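Orotidine-5-phosphate decarboxylase/orotate phosphoribosyltransferase, putative (Ompdcase-oprtase, putative) (Leishmania infantum, PDB 3QW3) probably converts orotidine 5'-phosphate to UMP and carbon dioxide through this decarboxylase domain, one part of a bifunctional UMP synthase. Local coordinates at residues 155-158 / 159-163. Sequence-based numbering, arbitrary orientation.
Sequences YEAV and AERAE. With SO4 (sulfate ion), chain F.
R161 reaches back along its helix toward A157: its first torsion is displaced from the usual staggered value (chi1 -97°), and the chain then runs extended from CG to NE. This course carries CD to within 3.8 Å of A157 O and brings NH1 to 4.0 Å from A157 CB, while the carbonyl oxygen lies at the edge of the guanidinium, in its plane. The single methyl of A157 is small enough for the arginine to run back alongside it, probably why alanine suits the place. E160, with CG anti to its own carbonyl carbon (chi1 -70°), passes 3.3 Å from E156 O at CG and stretches on to salt bridges with R190 and R152. Beneath these chains run the i to i+4 bonds of helix 154-163, such as R161 N to A157 O at 3.2 Å, and A162 N to V158 O at 3.0 Å. Small A159 and A162 allow the helix to sit close against strand 172-176 of the TIM barrel, A159 also meeting strand 129-135, whereas A157, V158 and R161 pack against L147 and Y113 of the second subunit. The helix thus lies between the barrel wall and the second subunit. At the far end of R161, NH1 (2.8 Å, bent to 131° at the hydrogen) and NH2 both donate to one sulfate oxygen, O3, near the guanidinium plane at its edge. The sulfate, probably from the crystallisation liquor, also binds R152 and probably offsets both positive charges. R152, salt-bridged to E160, thus probably ties E160 and R161 into one charge network.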
# COMPACT_ATOMS: atom_id res chain seq x y z
N TYR A 155 -5.29 14.73 8.58
CA TYR A 155 -4.00 14.91 7.93
C TYR A 155 -3.01 15.73 8.76
O TYR A 155 -1.81 15.49 8.72
CB TYR A 155 -4.13 15.45 6.49
CG TYR A 155 -4.61 16.88 6.34
CD1 TYR A 155 -5.92 17.16 5.99
CD2 TYR A 155 -3.72 17.95 6.48
CE1 TYR A 155 -6.36 18.46 5.82
CE2 TYR A 155 -4.15 19.26 6.31
CZ TYR A 155 -5.48 19.51 5.98
OH TYR A 155 -5.92 20.80 5.81
N GLU A 156 -3.53 16.66 9.55
CA GLU A 156 -2.70 17.41 10.50
C GLU A 156 -2.20 16.51 11.62
O GLU A 156 -1.05 16.65 12.07
CB GLU A 156 -3.47 18.61 11.07
CG GLU A 156 -3.74 19.71 10.05
CD GLU A 156 -4.51 20.87 10.66
OE1 GLU A 156 -3.89 21.91 10.95
OE2 GLU A 156 -5.74 20.73 10.86
N ALA A 157 -3.04 15.58 12.08
CA ALA A 157 -2.62 14.60 13.08
C ALA A 157 -1.50 13.68 12.57
O ALA A 157 -0.58 13.32 13.31
CB ALA A 157 -3.81 13.77 13.57
N VAL A 158 -1.58 13.31 11.29
CA VAL A 158 -0.55 12.51 10.65
C VAL A 158 0.76 13.31 10.57
O VAL A 158 1.83 12.79 10.90
CB VAL A 158 -1.01 12.04 9.25
CG1 VAL A 158 0.15 11.40 8.47
CG2 VAL A 158 -2.17 11.05 9.38
N ALA A 159 0.66 14.57 10.16
CA ALA A 159 1.82 15.46 10.07
C ALA A 159 2.54 15.61 11.41
O ALA A 159 3.77 15.58 11.46
CB ALA A 159 1.41 16.82 9.50
N GLU A 160 1.77 15.76 12.49
CA GLU A 160 2.33 15.89 13.84
C GLU A 160 3.10 14.64 14.27
O GLU A 160 4.22 14.73 14.79
CB GLU A 160 1.23 16.17 14.86
CG GLU A 160 0.59 17.54 14.77
CD GLU A 160 -0.43 17.77 15.88
OE1 GLU A 160 -1.17 16.82 16.21
OE2 GLU A 160 -0.47 18.89 16.42
N ARG A 161 2.49 13.48 14.04
CA ARG A 161 3.14 12.21 14.33
C ARG A 161 4.45 12.08 13.57
O ARG A 161 5.46 11.65 14.13
CB ARG A 161 2.21 11.05 13.95
CG ARG A 161 1.43 10.49 15.10
CD ARG A 161 0.18 9.79 14.60
NE ARG A 161 -0.66 9.35 15.72
CZ ARG A 161 -1.52 10.12 16.37
NH1 ARG A 161 -1.69 11.40 16.04
NH2 ARG A 161 -2.23 9.61 17.37
N ALA A 162 4.42 12.45 12.29
CA ALA A 162 5.58 12.32 11.43
C ALA A 162 6.73 13.21 11.87
O ALA A 162 7.87 12.75 11.94
CB ALA A 162 5.19 12.61 9.98
N GLU A 163 6.44 14.47 12.18
CA GLU A 163 7.45 15.42 12.67
C GLU A 163 7.92 15.03 14.07
O GLU A 163 9.09 15.23 14.42
CB GLU A 163 6.89 16.85 12.67
CG GLU A 163 7.84 17.94 13.19
CD GLU A 163 8.89 18.40 12.18
OE1 GLU A 163 8.58 18.53 10.97
OE2 GLU A 163 10.03 18.65 12.59
S SO4 F . -3.40 12.64 19.39
O1 SO4 F . -4.04 11.97 20.52
O2 SO4 F . -2.09 13.14 19.78
O3 SO4 F . -3.24 11.69 18.30
O4 SO4 F . -4.25 13.74 18.94